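Local coordinates for protein piwi (Drosophila melanogaster, PDB 6KR6) that binds transposon-derived piRNAs and, as a Piwi-subfamily argonaute, represses transposable elements in the germline, at residues W566-P571 with T761-H766; P571-M576 with D601-S606. One frame throughout, in Å; residues are numbered along the deposited sequence.

Contact 1. Residues W566-P571 with T761-H766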
loop_
_atom_site.group_PDB
_atom_site.type_symbol
_atom_site.label_atom_id
_atom_site.label_comp_id
_atom_site.label_asym_id
_atom_site.label_seq_id
_atom_site.Cartn_x
_atom_site.Cartn_y
_atom_site.Cartn_z
ATOM N N TRP A 566 11.083 -13.082 22.669
ATOM C CA TRP A 566 12.165 -12.131 22.875
ATOM C C TRP A 566 11.574 -10.740 23.068
ATOM O O TRP A 566 10.359 -10.539 22.975
ATOM C CB TRP A 566 13.169 -12.174 21.715
ATOM C CG TRP A 566 12.625 -11.746 20.375
ATOM C CD1 TRP A 566 12.406 -10.467 19.948
ATOM C CD2 TRP A 566 12.264 -12.598 19.280
ATOM N NE1 TRP A 566 11.920 -10.471 18.664
ATOM C CE2 TRP A 566 11.823 -11.767 18.231
ATOM C CE3 TRP A 566 12.261 -13.983 19.087
ATOM C CZ2 TRP A 566 11.386 -12.271 17.010
ATOM C CZ3 TRP A 566 11.827 -14.483 17.874
ATOM C CH2 TRP A 566 11.397 -13.629 16.852
ATOM N N MET A 567 12.447 -9.770 23.334
ATOM C CA MET A 567 12.022 -8.411 23.637
ATOM C C MET A 567 13.139 -7.448 23.254
ATOM O O MET A 567 14.305 -7.833 23.132
ATOM C CB MET A 567 11.634 -8.277 25.121
ATOM C CG MET A 567 11.239 -6.878 25.618
ATOM S SD MET A 567 9.959 -6.027 24.671
ATOM C CE MET A 567 8.714 -7.297 24.511
ATOM N N ILE A 568 12.761 -6.194 23.046
ATOM C CA ILE A 568 13.686 -5.139 22.677
ATOM C C ILE A 568 13.976 -4.295 23.912
ATOM O O ILE A 568 13.209 -4.275 24.880
ATOM C CB ILE A 568 13.105 -4.285 21.525
ATOM C CG1 ILE A 568 14.127 -3.276 20.998
ATOM C CG2 ILE A 568 11.834 -3.577 21.972
ATOM C CD1 ILE A 568 15.403 -3.903 20.519
ATOM N N GLU A 569 15.115 -3.604 23.895
ATOM C CA GLU A 569 15.432 -2.629 24.935
ATOM C C GLU A 569 14.548 -1.401 24.749
ATOM O O GLU A 569 14.678 -0.676 23.759
ATOM C CB GLU A 569 16.910 -2.256 24.877
ATOM C CG GLU A 569 17.853 -3.344 25.367
ATOM C CD GLU A 569 19.310 -2.937 25.263
ATOM O OE1 GLU A 569 19.651 -2.207 24.308
ATOM O OE2 GLU A 569 20.110 -3.338 26.137
ATOM N N LEU A 570 13.648 -1.161 25.701
ATOM C CA LEU A 570 12.631 -0.115 25.578
ATOM C C LEU A 570 12.766 0.894 26.709
ATOM O O LEU A 570 12.338 0.618 27.844
ATOM C CB LEU A 570 11.234 -0.731 25.577
ATOM C CG LEU A 570 10.041 0.222 25.499
ATOM C CD1 LEU A 570 10.066 1.013 24.201
ATOM C CD2 LEU A 570 8.736 -0.547 25.638
ATOM N N PRO A 571 13.343 2.074 26.459
ATOM C CA PRO A 571 13.513 3.083 27.520
ATOM C C PRO A 571 12.321 4.033 27.631
ATOM O O PRO A 571 12.451 5.255 27.501
ATOM C CB PRO A 571 14.791 3.803 27.077
ATOM C CG PRO A 571 14.715 3.767 25.582
ATOM C CD PRO A 571 14.040 2.459 25.218
ATOM N N THR A 761 10.371 3.640 16.571
ATOM C CA THR A 761 9.711 2.905 15.496
ATOM C C THR A 761 10.594 1.774 14.977
ATOM O O THR A 761 10.111 0.657 14.734
ATOM C CB THR A 761 9.336 3.862 14.365
ATOM O OG1 THR A 761 8.583 4.959 14.900
ATOM C CG2 THR A 761 8.499 3.145 13.324
ATOM N N TYR A 762 11.892 2.036 14.815
ATOM C CA TYR A 762 12.805 0.977 14.398
ATOM C C TYR A 762 12.851 -0.147 15.430
ATOM O O TYR A 762 12.945 -1.326 15.070
ATOM C CB TYR A 762 14.203 1.550 14.154
ATOM C CG TYR A 762 15.173 0.562 13.538
ATOM C CD1 TYR A 762 14.881 -0.076 12.340
ATOM C CD2 TYR A 762 16.389 0.280 14.150
ATOM C CE1 TYR A 762 15.765 -0.975 11.773
ATOM C CE2 TYR A 762 17.280 -0.616 13.588
ATOM C CZ TYR A 762 16.963 -1.240 12.401
ATOM O OH TYR A 762 17.848 -2.132 11.840
ATOM N N LYS A 763 12.778 0.204 16.718
ATOM C CA LYS A 763 12.689 -0.810 17.766
ATOM C C LYS A 763 11.423 -1.642 17.619
ATOM O O LYS A 763 11.471 -2.878 17.623
ATOM C CB LYS A 763 12.726 -0.149 19.145
ATOM C CG LYS A 763 14.103 0.267 19.625
ATOM C CD LYS A 763 14.008 0.965 20.973
ATOM C CE LYS A 763 15.358 1.482 21.442
ATOM N NZ LYS A 763 16.344 0.386 21.654
ATOM N N MET A 764 10.273 -0.974 17.492
ATOM C CA MET A 764 9.005 -1.681 17.344
ATOM C C MET A 764 8.968 -2.533 16.085
ATOM O O MET A 764 8.122 -3.427 15.978
ATOM C CB MET A 764 7.843 -0.685 17.336
ATOM C CG MET A 764 7.686 0.107 18.629
ATOM S SD MET A 764 7.518 -0.935 20.091
ATOM C CE MET A 764 6.094 -1.923 19.646
ATOM N N CYS A 765 9.851 -2.263 15.125
ATOM C CA CYS A 765 9.983 -3.120 13.951
ATOM C C CYS A 765 10.670 -4.455 14.241
ATOM O O CYS A 765 10.765 -5.285 13.331
ATOM C CB CYS A 765 10.745 -2.383 12.846
ATOM S SG CYS A 765 9.725 -1.262 11.861
ATOM N N HIS A 766 11.139 -4.694 15.467
ATOM C CA HIS A 766 11.884 -5.906 15.801
ATOM C C HIS A 766 11.035 -6.991 16.457
ATOM O O HIS A 766 11.579 -8.040 16.818
ATOM C CB HIS A 766 13.053 -5.574 16.741
ATOM C CG HIS A 766 14.196 -4.866 16.082
ATOM N ND1 HIS A 766 14.172 -3.519 15.795
ATOM C CD2 HIS A 766 15.407 -5.316 15.676
ATOM C CE1 HIS A 766 15.314 -3.170 15.228
ATOM N NE2 HIS A 766 16.081 -4.242 15.144
#
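Trp566 opens this contact inside the RNase H-like Piwi domain, where an edge strand and the loop that follows it lie against the C-terminal end of helix 754-764. Its indole meets the other segment by its edge: NE1 donates to the carbonyl O of His766 over 3.1 Å, nearly straight at 167° and lying in both the ring plane and the carbonyl plane. With chi1 at 64°, CG sits between the backbone N and the carbonyl carbon, which carries the indole to the turn after helix 754-764, where His766 lies. Tyr769 and Trp425 pack edge-to-face with the same ring. The weakly bonded strand 567-568 pairs with strand 409-411. From it Ile568 turns toward the helix, and its CG1 rests on the CG of Lys763 at 3.8 Å, the two side chains crossing at about a right angle. Past the strand, Glu569 contributes its backbone: NZ of Lys763 donates to its O at 2.9 Å, in the carbonyl plane, while its carboxylate pairs with Lys416. The lysine, extended as far as CE and bent at chi4 (-63°), brings NZ onto that oxygen and also bonds Gln408. An alanine in its place, without the ammonium and the methylenes beyond CB, would probably leave the Glu569 carbonyl and Gln408 without this partner and a gap beside Ile568. Pro571 closes the loop against the lysine stem, with its ring CD 4.1 Å from Lys763 CE.

Contact 2. Residues P571-M576 with D601-S606; sequences PLSGLM and DLQQNS
Gln603 and Ser573 supply the hydrogen bond between side chains, OG of Ser573 donating to OE1 of Gln603 at 3.2 Å. The donor is tilted 17° from the carbonyl plane of the amide. Gln603 reaches across with CG between its backbone N and carbonyl carbon (chi1 62°) and the chain extended beyond, and the amide end lies beside the backbone of Leu572 and Ser573. The remaining polar links are weak. Gly574 N points to OD1 of Asp601 at 3.4 Å, and Asp601 N returns a bond to the O of Leu575 at 3.3 Å. That same oxygen also receives a CH...O contact from Asp601 CA. Strands 575-584 and 592-599 form an antiparallel pair in the RNase H-like Piwi domain, and here the loop entering the first meets the short helix 601-605 that follows the second. Within that helix, Asp601 O accepts the backbone N-H of both Gln604 and Asn605. Its side chain touches Tyr636 and His640 of helix 625-640. Nonpolar contacts lie to the flank, where Leu572 and Leu575 pack on Leu760 of helix 754-764.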
loop_
_atom_site.group_PDB
_atom_site.type_symbol
_atom_site.label_atom_id
_atom_site.label_comp_id
_atom_site.label_asym_id
_atom_site.label_seq_id
_atom_site.Cartn_x
_atom_site.Cartn_y
_atom_site.Cartn_z
ATOM N N PRO A 571 13.343 2.074 26.459
ATOM C CA PRO A 571 13.513 3.083 27.520
ATOM C C PRO A 571 12.321 4.033 27.631
ATOM O O PRO A 571 12.451 5.255 27.501
ATOM C CB PRO A 571 14.791 3.803 27.077
ATOM C CG PRO A 571 14.715 3.767 25.582
ATOM C CD PRO A 571 14.040 2.459 25.218
ATOM N N LEU A 572 11.141 3.468 27.880
ATOM C CA LEU A 572 9.931 4.259 28.058
ATOM C C LEU A 572 9.006 3.548 29.036
ATOM O O LEU A 572 8.902 2.319 29.023
ATOM C CB LEU A 572 9.213 4.504 26.726
ATOM C CG LEU A 572 9.640 5.750 25.949
ATOM C CD1 LEU A 572 8.817 5.896 24.679
ATOM C CD2 LEU A 572 9.514 6.991 26.820
ATOM N N SER A 573 8.336 4.332 29.879
ATOM C CA SER A 573 7.474 3.814 30.932
ATOM C C SER A 573 6.016 4.100 30.598
ATOM O O SER A 573 5.680 5.210 30.169
ATOM C CB SER A 573 7.832 4.435 32.287
ATOM O OG SER A 573 9.197 4.229 32.605
ATOM N N GLY A 574 5.160 3.105 30.803
ATOM C CA GLY A 574 3.737 3.267 30.557
ATOM C C GLY A 574 3.369 3.555 29.116
ATOM O O GLY A 574 2.482 4.379 28.861
ATOM N N LEU A 575 4.023 2.892 28.168
ATOM C CA LEU A 575 3.760 3.090 26.749
ATOM C C LEU A 575 2.929 1.935 26.212
ATOM O O LEU A 575 3.266 0.765 26.427
ATOM C CB LEU A 575 5.068 3.209 25.965
ATOM C CG LEU A 575 5.010 2.935 24.459
ATOM C CD1 LEU A 575 4.090 3.912 23.739
ATOM C CD2 LEU A 575 6.406 2.975 23.855
ATOM N N MET A 576 1.849 2.269 25.518
ATOM C CA MET A 576 1.021 1.302 24.814
ATOM C C MET A 576 1.123 1.581 23.323
ATOM O O MET A 576 0.780 2.678 22.869
ATOM C CB MET A 576 -0.429 1.378 25.289
ATOM C CG MET A 576 -1.450 0.800 24.323
ATOM S SD MET A 576 -2.983 0.425 25.195
ATOM C CE MET A 576 -4.157 0.390 23.847
ATOM N N ASP A 601 2.740 -2.121 28.040
ATOM C CA ASP A 601 3.916 -1.672 28.785
ATOM C C ASP A 601 5.003 -2.751 28.757
ATOM O O ASP A 601 5.236 -3.478 29.725
ATOM C CB ASP A 601 3.528 -1.304 30.221
ATOM C CG ASP A 601 4.592 -0.484 30.928
ATOM O OD1 ASP A 601 5.630 -0.181 30.305
ATOM O OD2 ASP A 601 4.381 -0.133 32.110
ATOM N N LEU A 602 5.650 -2.833 27.592
ATOM C CA LEU A 602 6.498 -3.973 27.258
ATOM C C LEU A 602 7.661 -4.158 28.223
ATOM O O LEU A 602 8.202 -5.266 28.319
ATOM C CB LEU A 602 7.013 -3.829 25.827
ATOM C CG LEU A 602 5.905 -3.777 24.774
ATOM C CD1 LEU A 602 6.479 -3.504 23.396
ATOM C CD2 LEU A 602 5.114 -5.076 24.782
ATOM N N GLN A 603 8.059 -3.112 28.951
ATOM C CA GLN A 603 9.169 -3.264 29.883
ATOM C C GLN A 603 8.778 -4.056 31.125
ATOM O O GLN A 603 9.665 -4.540 31.835
ATOM C CB GLN A 603 9.725 -1.895 30.279
ATOM C CG GLN A 603 8.749 -0.983 31.002
ATOM C CD GLN A 603 9.382 0.342 31.393
ATOM O OE1 GLN A 603 8.839 1.086 32.209
ATOM N NE2 GLN A 603 10.536 0.641 30.806
ATOM N N GLN A 604 7.481 -4.209 31.398
ATOM C CA GLN A 604 7.010 -5.016 32.519
ATOM C C GLN A 604 6.224 -6.228 32.032
ATOM O O GLN A 604 6.671 -7.366 32.206
ATOM C CB GLN A 604 6.159 -4.176 33.474
ATOM C CG GLN A 604 6.938 -3.218 34.353
ATOM C CD GLN A 604 6.083 -2.654 35.471
ATOM O OE1 GLN A 604 4.986 -3.147 35.734
ATOM N NE2 GLN A 604 6.579 -1.616 36.135
ATOM N N ASN A 605 5.052 -6.013 31.433
ATOM C CA ASN A 605 4.176 -7.119 31.058
ATOM C C ASN A 605 4.640 -7.798 29.774
ATOM O O ASN A 605 4.786 -9.024 29.737
ATOM C CB ASN A 605 2.739 -6.615 30.914
ATOM C CG ASN A 605 1.753 -7.724 30.603
ATOM O OD1 ASN A 605 2.082 -8.909 30.684
ATOM N ND2 ASN A 605 0.531 -7.345 30.254
ATOM N N SER A 606 4.861 -7.018 28.714
ATOM C CA SER A 606 5.373 -7.533 27.443
ATOM C C SER A 606 4.435 -8.575 26.831
ATOM O O SER A 606 4.861 -9.640 26.382
ATOM C CB SER A 606 6.785 -8.100 27.613
ATOM O OG SER A 606 7.098 -9.008 26.573
#

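Overall arrangement
The first segments of contacts 1 and 2 form one run of chain, from strand 567-568 through Pro571, which they share, into strand 575-584. Their centres lie 11 Å apart, and along the sequence contact 2 is nested within the loop closed by contact 1. They also touch directly: Leu570 CD2 packs on Leu602 CB at 3.7 Å, so helix 601-605 backs the segment that faces helix 754-764. Contact 1 is nearer the bound nucleic acid, about 10 Å at the nearest atoms against about 18 Å. The side chain of Trp566 is about 13 Å from a bound zinc ion, and about 9 and 10 Å from those of Leu810 and Gln556, which bind magnesium by similarity and hold a zinc in this crystal.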